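Local coordinates for putative electron transport related protein (Corynebacterium diphtheriae, PDB 4PQ1) that is a thioredoxin-like DsbF homologue that probably acts as an extracytoplasmic thiol-disulfide oxidoreductase, exchanging disulfides with partner proteins through a CxxC pair, at residues 19-24 / 130-135; 53-58 / 84-89; 60-65 / 143-148; 77-82 / 101-106. All blocks are in the same frame, centred on the assembly; numbering follows the deposited sequence.

Contact 1 (19-24 / 130-135); sequences GERAPV and VLDKQH
R21 and D132 meet in the one salt bridge between the loop 19-24 and the turn that follows strand 127-131. NH1 of R21 lies 2.7 Å from OD2 of D132, and the oxygen sits at the edge of the guanidinium, near its plane. It is the anti lone pair of OD2, on the side away from OD1, that takes this N-H. The two flat groups are turned 46° against each other. Only NH1 of R21 bonds to D132 here; NE goes to the carbonyl of Y16, and OD2 has a second cation in R136.

Among the other polar contacts, OD1 of D132 bonds back within its own turn. A chi1 of 60° tucks the carboxylate over the main chain, where OD1 accepts from N of Q134 at 2.8 Å, an Asx turn inside the type I turn D132-H135. That turn presents the carbonyl of H135 to the loop 19-24: N of V24 donates to O of H135 at 3.0 Å, close to straight at 164°. CA of P23 adds a CA-H...O contact to the same oxygen at 3.4 Å. The imidazole of H135 belongs elsewhere, its NE2 bonding to the carbonyl of Y42.

Apolar packing is limited to V24 over L131, where CG2 of V24 comes to 3.8 Å from CD1 of L131 and CG1 faces CD2.

The carboxylate of D132 thus serves two ends, OD1 shaping the turn and OD2 gathering two arginines. Such a setting would be expected to favour its ionised form, and it ties the loop to the end of a central strand of the thioredoxin-like sheet.

Contact 2 (53-58 / 84-89); sequences GQWCAP and VRDYSK
This contact lies at the active-site end of the thioredoxin fold, where the loop into the CxxC helix, with W55 just before C56, packs on the loop after strand 77-83. C56 occupies the N-cap position of that helix and is disulfide-bonded to C59. The indole of W55 points its N-H at the loop 84-89: NE1 donates to O of V84 at 3.0 Å, with the acceptor almost exactly in the ring plane. O of R85 is also near NE1, but the angle is too poor for a bond. CB of R85 packs 3.6 Å from CZ2 of W55, while the arginine's NH2 turns to the carbonyl of A122.

The carboxylate of D86 holds the turn G53-C56 with both oxygens. N of Q54 donates to OD2 of D86 at 2.9 Å, and the side-chain NE2 of Q54 donates to OD1 at 3.0 Å, each oxygen of D86 accepting on its syn lone pair. Bent at chi2 (80°), the glutamine folds back so that its amide reaches the same carboxylate as its backbone. N83 ND2 is a further donor to OD2. Beside the amide, the indole edge closes on the same group, with CD1 of W55 3.3 Å from OD1 of D86.

Contact 3 (60-65 / 143-148); sequences RSESDD and REVTAQ
OE2 of E62 is gripped by two donors, N of V145 and a water. N of V145 donates to it at 2.8 Å, nearly straight at 170° and almost in line with the CD-OE2 bond. The water donates to the same oxygen at 2.9 Å and also to O of R143, bridging the two segments. OE1 of E62 is taken by ND2 of N50, so both ends of this buried acid have donors. The side chain leaves the helix junction with chi1 at 71° and then runs extended, which carries OE2 to the backbone of V145.

E144 runs past E62 in the opposite direction, the two carboxylate planes nearly perpendicular at 88°. CG of E144 packs 3.5 Å from CB of E62, while OE2 of E62 and OE1 of E144 stay 5.2 Å apart, like charges near each other but not in contact. The far end of E144 goes to S61: OG donates to the syn lone pair of OE1, at a short 2.5 Å.

One turn further on, D65 meets the start of helix 147-156. N of A147 donates to OD2 of D65 at 2.9 Å, from well above the carboxylate plane. CB of A147 lies against CG of D65. T146 is the N-cap of that helix, though its own bond to N of Q148 is weak.

Here the kink between helices 57-61 and 63-73 is joined to the lead-in of the last helix by E62 and D65, which accept backbone N-H groups, and by E144, which accepts the S61 hydroxyl. The partial positive charge at the start of helix 147-156 should favour an ionised D65.

Contact 4 (77-82 / 101-106); sequences GTVVGI and ITYPSI
With chi1 at 58°, Y103 folds its phenol back above its own main chain and over strand 77-83, where V79 sends CG1 anti to its backbone N (chi1 176°). The two meet in a CH-pi contact: CG1 of V79 sits over the ring face, 3.6 Å from the centroid of the Y103 ring and 17° off its normal, displaced toward the CE1 side. CG2 of I101 covers the opposite face, so the ring is sandwiched between two aliphatic groups. H70 of helix 63-73 meets the ring as well.

Beyond Y103 the backbones pair. N of G81 donates to O of P104 at 2.9 Å, in the carbonyl plane and nearly straight, and N of I106 returns a bond to O of G81 at 2.7 Å. G81 with S105 and I82 with I106 are parallel bridges. They close the beta-alpha-beta unit of strand 77-83, helix 89-98 and strand 105-107, the last being the outermost strand on this side of the thioredoxin-like sheet.

The strands come very close at the first bridge, with CA of G81 only 4.0 Å from CA of S105. G81 has no side chain here, and OG of S105 lies 3.3 Å from CA of G81. That hydroxyl is bonded to NE1 of W52. CA of S105 adds a CA-H...O contact to O of G81.

On the other face, V80 and I106 both pack against V37, and CG2 of V80 lies 4.4 Å from CG of P104.

Along the chain, contact 1 opens first at 19-24 and closes at 130-135, enclosing contacts 2 and 4 and crossing contact 3. Contacts 1 and 4 reach the same sheet, their centres about 18 Å apart. Contacts 2 and 3 share helix 57-61, which begins at the disulfide, and they touch where R60 NH1 bonds to the carbonyl of Q54. Strand 77-83 leads from contact 4 directly into the loop of contact 2, while I101 packs on S63 between contacts 4 and 3. Contacts 1 and 2 lie on opposite sides of the chain's centre, about 27 Å between centres, so contact 1 is remote from the redox end that contacts 2 and 3 frame.

Contact 1 (19-24 / 130-135)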
loop_
_atom_site.group_PDB
_atom_site.type_symbol
_atom_site.label_atom_id
_atom_site.label_comp_id
_atom_site.label_asym_id
_atom_site.label_seq_id
_atom_site.Cartn_x
_atom_site.Cartn_y
_atom_site.Cartn_z
ATOM N N GLY A 19 -5.167 -19.353 6.532
ATOM C CA GLY A 19 -4.640 -20.613 6.034
ATOM C C GLY A 19 -3.846 -20.505 4.745
ATOM O O GLY A 19 -2.872 -21.233 4.547
ATOM N N GLU A 20 -4.239 -19.584 3.866
ATOM C CA GLU A 20 -3.623 -19.506 2.543
ATOM C C GLU A 20 -2.637 -18.362 2.408
ATOM O O GLU A 20 -2.184 -18.057 1.304
ATOM C CB GLU A 20 -4.696 -19.371 1.465
ATOM C CG GLU A 20 -5.771 -18.360 1.812
ATOM C CD GLU A 20 -6.886 -18.311 0.791
ATOM O OE1 GLU A 20 -6.657 -18.734 -0.366
ATOM O OE2 GLU A 20 -7.997 -17.862 1.150
ATOM N N ARG A 21 -2.284 -17.738 3.523
ATOM C CA ARG A 21 -1.433 -16.560 3.476
ATOM C C ARG A 21 0.046 -16.886 3.497
ATOM O O ARG A 21 0.480 -17.843 4.150
ATOM C CB ARG A 21 -1.748 -15.628 4.639
ATOM C CG ARG A 21 -2.986 -14.810 4.440
ATOM C CD ARG A 21 -3.277 -13.966 5.667
ATOM N NE ARG A 21 -4.715 -13.737 5.794
ATOM C CZ ARG A 21 -5.278 -13.186 6.854
ATOM N NH1 ARG A 21 -4.515 -12.799 7.863
ATOM N NH2 ARG A 21 -6.594 -13.025 6.904
ATOM N N ALA A 22 0.819 -16.064 2.795
ATOM C CA ALA A 22 2.269 -16.136 2.844
ATOM C C ALA A 22 2.806 -14.717 2.966
ATOM O O ALA A 22 2.191 -13.775 2.470
ATOM C CB ALA A 22 2.828 -16.832 1.605
ATOM N N PRO A 23 3.953 -14.557 3.636
ATOM C CA PRO A 23 4.560 -13.227 3.780
ATOM C C PRO A 23 5.043 -12.626 2.447
ATOM O O PRO A 23 5.412 -13.374 1.535
ATOM C CB PRO A 23 5.739 -13.483 4.728
ATOM C CG PRO A 23 6.026 -14.981 4.606
ATOM C CD PRO A 23 4.702 -15.612 4.350
ATOM N N VAL A 24 5.019 -11.297 2.330
ATOM C CA VAL A 24 5.607 -10.623 1.167
ATOM C C VAL A 24 7.123 -10.580 1.320
ATOM O O VAL A 24 7.638 -10.683 2.430
ATOM C CB VAL A 24 5.089 -9.161 0.983
ATOM C CG1 VAL A 24 3.722 -9.140 0.298
ATOM C CG2 VAL A 24 5.065 -8.434 2.324
ATOM N N VAL A 130 -3.614 -4.938 2.096
ATOM C CA VAL A 130 -3.634 -4.944 3.557
ATOM C C VAL A 130 -2.841 -6.154 4.045
ATOM O O VAL A 130 -3.230 -7.283 3.787
ATOM C CB VAL A 130 -5.070 -4.995 4.127
ATOM C CG1 VAL A 130 -5.034 -4.890 5.631
ATOM C CG2 VAL A 130 -5.932 -3.865 3.551
ATOM N N LEU A 131 -1.713 -5.906 4.707
ATOM C CA LEU A 131 -0.898 -6.974 5.265
ATOM C C LEU A 131 -1.262 -7.196 6.729
ATOM O O LEU A 131 -1.564 -6.227 7.432
ATOM C CB LEU A 131 0.587 -6.636 5.149
ATOM C CG LEU A 131 1.137 -6.270 3.782
ATOM C CD1 LEU A 131 2.620 -5.923 3.917
ATOM C CD2 LEU A 131 0.935 -7.405 2.819
ATOM N N ASP A 132 -1.235 -8.453 7.196
ATOM C CA ASP A 132 -1.524 -8.720 8.611
ATOM C C ASP A 132 -0.237 -8.559 9.405
ATOM O O ASP A 132 0.746 -8.063 8.875
ATOM C CB ASP A 132 -2.156 -10.122 8.838
ATOM C CG ASP A 132 -1.265 -11.281 8.384
ATOM O OD1 ASP A 132 -0.022 -11.144 8.378
ATOM O OD2 ASP A 132 -1.820 -12.354 8.036
ATOM N N LYS A 133 -0.217 -9.016 10.652
ATOM C CA LYS A 133 0.937 -8.758 11.510
ATOM C C LYS A 133 2.172 -9.550 11.076
ATOM O O LYS A 133 3.293 -9.253 11.502
ATOM C CB LYS A 133 0.596 -9.073 12.968
ATOM C CG LYS A 133 -0.140 -7.952 13.691
ATOM C CD LYS A 133 -0.457 -8.381 15.112
ATOM C CE LYS A 133 -1.177 -7.295 15.874
ATOM N NZ LYS A 133 -1.285 -7.652 17.320
ATOM N N GLN A 134 1.968 -10.557 10.231
ATOM C CA GLN A 134 3.086 -11.339 9.715
ATOM C C GLN A 134 3.439 -10.828 8.332
ATOM O O GLN A 134 4.237 -11.440 7.615
ATOM C CB GLN A 134 2.759 -12.838 9.685
ATOM C CG GLN A 134 2.493 -13.438 11.065
ATOM C CD GLN A 134 2.103 -14.894 10.993
ATOM O OE1 GLN A 134 2.823 -15.714 10.417
ATOM N NE2 GLN A 134 0.951 -15.226 11.565
ATOM N N HIS A 135 2.837 -9.689 7.981
ATOM C CA HIS A 135 3.068 -9.020 6.714
ATOM C C HIS A 135 2.723 -9.963 5.573
ATOM O O HIS A 135 3.483 -10.129 4.626
ATOM C CB HIS A 135 4.509 -8.497 6.625
ATOM C CG HIS A 135 4.784 -7.342 7.548
ATOM N ND1 HIS A 135 6.020 -6.730 7.634
ATOM C CD2 HIS A 135 3.976 -6.675 8.413
ATOM C CE1 HIS A 135 5.965 -5.752 8.527
ATOM N NE2 HIS A 135 4.737 -5.695 9.015
#

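Contact 2 (53-58 / 84-89)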
loop_
_atom_site.group_PDB
_atom_site.type_symbol
_atom_site.label_atom_id
_atom_site.label_comp_id
_atom_site.label_asym_id
_atom_site.label_seq_id
_atom_site.Cartn_x
_atom_site.Cartn_y
_atom_site.Cartn_z
ATOM N N GLY A 53 0.115 7.818 -7.340
ATOM C CA GLY A 53 0.895 8.862 -7.990
ATOM C C GLY A 53 -0.003 10.081 -7.996
ATOM O O GLY A 53 -1.219 9.931 -8.102
ATOM N N GLN A 54 0.564 11.277 -7.864
ATOM C CA GLN A 54 -0.252 12.498 -7.871
ATOM C C GLN A 54 -0.932 12.730 -9.220
ATOM O O GLN A 54 -1.904 13.474 -9.300
ATOM C CB GLN A 54 0.591 13.718 -7.479
ATOM C CG GLN A 54 1.797 13.969 -8.360
ATOM C CD GLN A 54 1.439 14.657 -9.662
ATOM O OE1 GLN A 54 0.714 15.656 -9.671
ATOM N NE2 GLN A 54 1.929 14.111 -10.772
ATOM N N TRP A 55 -0.421 12.086 -10.266
ATOM C CA TRP A 55 -0.936 12.219 -11.632
ATOM C C TRP A 55 -2.224 11.427 -11.826
ATOM O O TRP A 55 -2.841 11.441 -12.893
ATOM C CB TRP A 55 0.123 11.737 -12.633
ATOM C CG TRP A 55 0.657 10.405 -12.219
ATOM C CD1 TRP A 55 1.800 10.159 -11.499
ATOM C CD2 TRP A 55 0.043 9.135 -12.447
ATOM N NE1 TRP A 55 1.943 8.808 -11.295
ATOM C CE2 TRP A 55 0.871 8.161 -11.857
ATOM C CE3 TRP A 55 -1.123 8.726 -13.098
ATOM C CZ2 TRP A 55 0.560 6.806 -11.892
ATOM C CZ3 TRP A 55 -1.422 7.384 -13.136
ATOM C CH2 TRP A 55 -0.589 6.438 -12.535
ATOM N N CYS A 56 -2.616 10.735 -10.765
ATOM C CA CYS A 56 -3.615 9.686 -10.811
ATOM C C CYS A 56 -4.898 10.127 -10.119
ATOM O O CYS A 56 -4.922 10.307 -8.904
ATOM C CB CYS A 56 -3.017 8.434 -10.169
ATOM S SG CYS A 56 -4.138 7.223 -9.527
ATOM N N ALA A 57 -5.962 10.324 -10.892
ATOM C CA ALA A 57 -7.173 10.937 -10.357
ATOM C C ALA A 57 -7.829 10.075 -9.262
ATOM O O ALA A 57 -8.175 10.605 -8.204
ATOM C CB ALA A 57 -8.167 11.241 -11.481
ATOM N N PRO A 58 -8.001 8.760 -9.492
ATOM C CA PRO A 58 -8.497 7.951 -8.365
ATOM C C PRO A 58 -7.629 8.042 -7.115
ATOM O O PRO A 58 -8.165 8.078 -6.008
ATOM C CB PRO A 58 -8.486 6.543 -8.927
ATOM C CG PRO A 58 -8.747 6.739 -10.362
ATOM C CD PRO A 58 -7.962 7.964 -10.730
ATOM N N VAL A 84 4.427 5.593 -7.553
ATOM C CA VAL A 84 4.927 5.088 -8.830
ATOM C C VAL A 84 4.679 6.111 -9.963
ATOM O O VAL A 84 3.762 6.922 -9.879
ATOM C CB VAL A 84 4.290 3.719 -9.196
ATOM C CG1 VAL A 84 4.491 2.701 -8.042
ATOM C CG2 VAL A 84 2.809 3.866 -9.526
ATOM N N ARG A 85 5.528 6.077 -10.989
ATOM C CA ARG A 85 5.317 6.853 -12.218
ATOM C C ARG A 85 5.284 8.357 -11.975
ATOM O O ARG A 85 4.827 9.128 -12.814
ATOM C CB ARG A 85 4.026 6.423 -12.914
ATOM C CG ARG A 85 4.220 5.365 -13.970
ATOM C CD ARG A 85 2.928 4.610 -14.280
ATOM N NE ARG A 85 3.199 3.189 -14.186
ATOM C CZ ARG A 85 2.301 2.236 -13.976
ATOM N NH1 ARG A 85 1.009 2.517 -13.845
ATOM N NH2 ARG A 85 2.721 0.982 -13.902
ATOM N N ASP A 86 5.779 8.764 -10.816
ATOM C CA ASP A 86 6.048 10.161 -10.553
ATOM C C ASP A 86 7.541 10.381 -10.741
ATOM O O ASP A 86 8.329 10.260 -9.799
ATOM C CB ASP A 86 5.582 10.554 -9.153
ATOM C CG ASP A 86 4.239 11.250 -9.172
ATOM O OD1 ASP A 86 4.035 12.091 -10.072
ATOM O OD2 ASP A 86 3.394 10.966 -8.293
ATOM N N TYR A 87 7.919 10.673 -11.981
ATOM C CA TYR A 87 9.323 10.797 -12.355
ATOM C C TYR A 87 9.911 12.110 -11.887
ATOM O O TYR A 87 11.128 12.266 -11.805
ATOM C CB TYR A 87 9.481 10.642 -13.862
ATOM C CG TYR A 87 8.915 9.337 -14.345
ATOM C CD1 TYR A 87 9.439 8.124 -13.905
ATOM C CD2 TYR A 87 7.835 9.306 -15.217
ATOM C CE1 TYR A 87 8.901 6.906 -14.330
ATOM C CE2 TYR A 87 7.296 8.098 -15.651
ATOM C CZ TYR A 87 7.838 6.905 -15.209
ATOM O OH TYR A 87 7.309 5.712 -15.642
ATOM N N SER A 88 9.045 13.055 -11.563
ATOM C CA SER A 88 9.511 14.263 -10.916
ATOM C C SER A 88 9.097 14.157 -9.468
ATOM O O SER A 88 7.908 14.240 -9.137
ATOM C CB SER A 88 8.945 15.529 -11.587
ATOM O OG SER A 88 9.625 15.785 -12.808
ATOM N N LYS A 89 10.090 13.956 -8.610
ATOM C CA LYS A 89 9.837 13.719 -7.197
ATOM C C LYS A 89 9.177 14.924 -6.525
ATOM O O LYS A 89 8.330 14.758 -5.639
ATOM C CB LYS A 89 11.137 13.367 -6.471
ATOM C CG LYS A 89 10.924 12.765 -5.098
ATOM C CD LYS A 89 12.240 12.430 -4.427
ATOM C CE LYS A 89 12.025 11.567 -3.200
ATOM N NZ LYS A 89 13.310 11.200 -2.532
#

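Contact 3 (60-65 / 143-148)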
loop_
_atom_site.group_PDB
_atom_site.type_symbol
_atom_site.label_atom_id
_atom_site.label_comp_id
_atom_site.label_asym_id
_atom_site.label_seq_id
_atom_site.Cartn_x
_atom_site.Cartn_y
_atom_site.Cartn_z
ATOM N N ARG A 60 -5.859 10.607 -5.998
ATOM C CA ARG A 60 -6.231 11.891 -5.373
ATOM C C ARG A 60 -7.578 11.801 -4.650
ATOM O O ARG A 60 -7.743 12.278 -3.521
ATOM C CB ARG A 60 -6.279 13.010 -6.431
ATOM C CG ARG A 60 -4.937 13.242 -7.151
ATOM C CD ARG A 60 -4.890 14.537 -7.979
ATOM N NE ARG A 60 -5.848 14.544 -9.084
ATOM C CZ ARG A 60 -5.568 14.135 -10.322
ATOM N NH1 ARG A 60 -4.358 13.670 -10.619
ATOM N NH2 ARG A 60 -6.498 14.181 -11.271
ATOM N N SER A 61 -8.536 11.183 -5.330
ATOM C CA SER A 61 -9.867 10.921 -4.803
ATOM C C SER A 61 -9.878 10.093 -3.503
ATOM O O SER A 61 -10.603 10.420 -2.564
ATOM C CB SER A 61 -10.679 10.209 -5.892
ATOM O OG SER A 61 -11.896 9.700 -5.403
ATOM N N GLU A 62 -9.072 9.031 -3.442
ATOM C CA GLU A 62 -9.090 8.133 -2.287
ATOM C C GLU A 62 -8.054 8.538 -1.230
ATOM O O GLU A 62 -7.856 7.837 -0.241
ATOM C CB GLU A 62 -8.832 6.687 -2.729
ATOM C CG GLU A 62 -7.403 6.445 -3.166
ATOM C CD GLU A 62 -7.011 4.966 -3.317
ATOM O OE1 GLU A 62 -5.820 4.744 -3.616
ATOM O OE2 GLU A 62 -7.850 4.038 -3.149
ATOM N N SER A 63 -7.407 9.681 -1.433
ATOM C CA SER A 63 -6.261 10.061 -0.602
ATOM C C SER A 63 -6.657 10.358 0.841
ATOM O O SER A 63 -5.980 9.928 1.777
ATOM C CB SER A 63 -5.548 11.281 -1.213
ATOM O OG SER A 63 -4.469 11.722 -0.396
ATOM N N ASP A 64 -7.753 11.092 1.018
ATOM C CA ASP A 64 -8.221 11.429 2.353
ATOM C C ASP A 64 -8.553 10.183 3.165
ATOM O O ASP A 64 -8.331 10.134 4.380
ATOM C CB ASP A 64 -9.454 12.319 2.279
ATOM C CG ASP A 64 -9.118 13.755 1.894
ATOM O OD1 ASP A 64 -7.956 14.181 2.090
ATOM O OD2 ASP A 64 -10.032 14.458 1.409
ATOM N N ASP A 65 -9.106 9.181 2.487
ATOM C CA ASP A 65 -9.536 7.965 3.155
ATOM C C ASP A 65 -8.336 7.172 3.656
ATOM O O ASP A 65 -8.353 6.628 4.763
ATOM C CB ASP A 65 -10.400 7.122 2.216
ATOM C CG ASP A 65 -11.876 7.498 2.289
ATOM O OD1 ASP A 65 -12.208 8.538 2.908
ATOM O OD2 ASP A 65 -12.713 6.757 1.735
ATOM N N ARG A 143 -8.384 -1.600 -7.258
ATOM C CA ARG A 143 -9.349 -0.563 -7.473
ATOM C C ARG A 143 -9.128 0.453 -6.387
ATOM O O ARG A 143 -8.459 0.162 -5.400
ATOM C CB ARG A 143 -10.781 -1.099 -7.441
ATOM C CG ARG A 143 -11.164 -1.802 -6.148
ATOM C CD ARG A 143 -12.678 -1.883 -6.025
ATOM N NE ARG A 143 -13.132 -2.642 -4.865
ATOM C CZ ARG A 143 -13.462 -2.105 -3.697
ATOM N NH1 ARG A 143 -13.382 -0.796 -3.520
ATOM N NH2 ARG A 143 -13.878 -2.878 -2.702
ATOM N N GLU A 144 -9.631 1.665 -6.620
ATOM C CA GLU A 144 -9.777 2.655 -5.577
ATOM C C GLU A 144 -10.556 2.048 -4.394
ATOM O O GLU A 144 -11.492 1.258 -4.599
ATOM C CB GLU A 144 -10.504 3.884 -6.138
ATOM C CG GLU A 144 -10.665 5.018 -5.153
ATOM C CD GLU A 144 -11.269 6.278 -5.789
ATOM O OE1 GLU A 144 -11.507 7.246 -5.025
ATOM O OE2 GLU A 144 -11.514 6.289 -7.028
ATOM N N VAL A 145 -10.168 2.401 -3.170
ATOM C CA VAL A 145 -10.860 1.915 -1.980
ATOM C C VAL A 145 -11.393 3.072 -1.146
ATOM O O VAL A 145 -10.857 4.176 -1.215
ATOM C CB VAL A 145 -9.939 1.067 -1.075
ATOM C CG1 VAL A 145 -9.699 -0.299 -1.680
ATOM C CG2 VAL A 145 -8.615 1.791 -0.802
ATOM N N THR A 146 -12.435 2.806 -0.353
ATOM C CA THR A 146 -12.853 3.713 0.714
ATOM C C THR A 146 -12.183 3.328 2.017
ATOM O O THR A 146 -11.601 2.245 2.136
ATOM C CB THR A 146 -14.373 3.690 0.970
ATOM O OG1 THR A 146 -14.756 2.388 1.423
ATOM C CG2 THR A 146 -15.147 4.038 -0.274
ATOM N N ALA A 147 -12.296 4.201 3.010
ATOM C CA ALA A 147 -11.706 3.924 4.308
ATOM C C ALA A 147 -12.372 2.700 4.966
ATOM O O ALA A 147 -11.732 1.963 5.715
ATOM C CB ALA A 147 -11.806 5.142 5.200
ATOM N N GLN A 148 -13.641 2.461 4.643
ATOM C CA GLN A 148 -14.393 1.384 5.270
ATOM C C GLN A 148 -14.059 0.027 4.618
ATOM O O GLN A 148 -14.138 -1.021 5.280
ATOM C CB GLN A 148 -15.897 1.686 5.212
ATOM C CG GLN A 148 -16.759 0.938 6.244
ATOM C CD GLN A 148 -16.192 0.978 7.660
ATOM O OE1 GLN A 148 -15.577 0.016 8.120
ATOM N NE2 GLN A 148 -16.400 2.090 8.356
HETATM O O HOH W 1 -6.841 1.408 -3.772
#

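Contact 4 (77-82 / 101-106)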
loop_
_atom_site.group_PDB
_atom_site.type_symbol
_atom_site.label_atom_id
_atom_site.label_comp_id
_atom_site.label_asym_id
_atom_site.label_seq_id
_atom_site.Cartn_x
_atom_site.Cartn_y
_atom_site.Cartn_z
ATOM N N GLY A 77 -0.373 -0.000 13.718
ATOM C CA GLY A 77 0.171 -0.097 12.376
ATOM C C GLY A 77 0.328 1.215 11.635
ATOM O O GLY A 77 0.460 2.276 12.244
ATOM N N THR A 78 0.301 1.133 10.308
ATOM C CA THR A 78 0.654 2.261 9.457
ATOM C C THR A 78 0.217 2.024 8.017
ATOM O O THR A 78 0.110 0.880 7.567
ATOM C CB THR A 78 2.182 2.518 9.465
ATOM O OG1 THR A 78 2.466 3.779 8.852
ATOM C CG2 THR A 78 2.917 1.437 8.674
ATOM N N VAL A 79 -0.038 3.111 7.293
ATOM C CA VAL A 79 -0.115 3.043 5.840
ATOM C C VAL A 79 1.293 3.298 5.312
ATOM O O VAL A 79 2.050 4.067 5.902
ATOM C CB VAL A 79 -1.115 4.075 5.257
ATOM C CG1 VAL A 79 -1.107 4.043 3.729
ATOM C CG2 VAL A 79 -2.533 3.809 5.793
ATOM N N VAL A 80 1.664 2.612 4.239
ATOM C CA VAL A 80 2.901 2.917 3.515
ATOM C C VAL A 80 2.617 3.077 2.035
ATOM O O VAL A 80 2.155 2.149 1.383
ATOM C CB VAL A 80 3.961 1.830 3.690
ATOM C CG1 VAL A 80 5.165 2.150 2.805
ATOM C CG2 VAL A 80 4.369 1.738 5.142
ATOM N N GLY A 81 2.873 4.263 1.499
ATOM C CA GLY A 81 2.575 4.510 0.107
ATOM C C GLY A 81 3.694 4.008 -0.764
ATOM O O GLY A 81 4.862 3.967 -0.359
ATOM N N ILE A 82 3.339 3.610 -1.973
ATOM C CA ILE A 82 4.344 3.284 -2.972
ATOM C C ILE A 82 4.095 4.210 -4.165
ATOM O O ILE A 82 3.227 3.961 -4.999
ATOM C CB ILE A 82 4.282 1.797 -3.379
ATOM C CG1 ILE A 82 4.517 0.917 -2.151
ATOM C CG2 ILE A 82 5.296 1.472 -4.473
ATOM C CD1 ILE A 82 4.382 -0.553 -2.428
ATOM N N ILE A 101 -0.926 14.553 4.179
ATOM C CA ILE A 101 -0.615 13.135 4.254
ATOM C C ILE A 101 0.562 12.942 5.200
ATOM O O ILE A 101 1.646 13.452 4.949
ATOM C CB ILE A 101 -0.260 12.561 2.864
ATOM C CG1 ILE A 101 -1.393 12.798 1.853
ATOM C CG2 ILE A 101 0.135 11.103 2.954
ATOM C CD1 ILE A 101 -2.773 12.543 2.378
ATOM N N THR A 102 0.371 12.203 6.288
ATOM C CA THR A 102 1.432 12.110 7.276
ATOM C C THR A 102 2.117 10.755 7.304
ATOM O O THR A 102 3.026 10.547 8.109
ATOM C CB THR A 102 0.913 12.411 8.686
ATOM O OG1 THR A 102 -0.010 11.395 9.081
ATOM C CG2 THR A 102 0.209 13.751 8.706
ATOM N N TYR A 103 1.704 9.842 6.423
ATOM C CA TYR A 103 2.350 8.528 6.365
ATOM C C TYR A 103 3.440 8.452 5.287
ATOM O O TYR A 103 3.394 9.191 4.290
ATOM C CB TYR A 103 1.302 7.432 6.161
ATOM C CG TYR A 103 0.433 7.540 4.932
ATOM C CD1 TYR A 103 0.868 7.055 3.701
ATOM C CD2 TYR A 103 -0.846 8.075 5.010
ATOM C CE1 TYR A 103 0.060 7.126 2.572
ATOM C CE2 TYR A 103 -1.660 8.149 3.890
ATOM C CZ TYR A 103 -1.201 7.669 2.679
ATOM O OH TYR A 103 -1.998 7.735 1.566
ATOM N N PRO A 104 4.433 7.563 5.486
ATOM C CA PRO A 104 5.583 7.549 4.576
ATOM C C PRO A 104 5.257 6.894 3.244
ATOM O O PRO A 104 4.315 6.094 3.166
ATOM C CB PRO A 104 6.613 6.725 5.339
ATOM C CG PRO A 104 5.789 5.741 6.095
ATOM C CD PRO A 104 4.497 6.444 6.449
ATOM N N SER A 105 6.015 7.250 2.209
ATOM C CA SER A 105 5.899 6.607 0.908
ATOM C C SER A 105 7.271 6.174 0.433
ATOM O O SER A 105 8.257 6.879 0.633
ATOM C CB SER A 105 5.267 7.540 -0.138
ATOM O OG SER A 105 3.851 7.564 -0.048
ATOM N N ILE A 106 7.334 5.001 -0.181
ATOM C CA ILE A 106 8.523 4.619 -0.916
ATOM C C ILE A 106 8.492 5.279 -2.287
ATOM O O ILE A 106 7.499 5.172 -3.012
ATOM C CB ILE A 106 8.626 3.100 -1.066
ATOM C CG1 ILE A 106 8.775 2.458 0.314
ATOM C CG2 ILE A 106 9.777 2.739 -1.987
ATOM C CD1 ILE A 106 8.952 0.982 0.251
#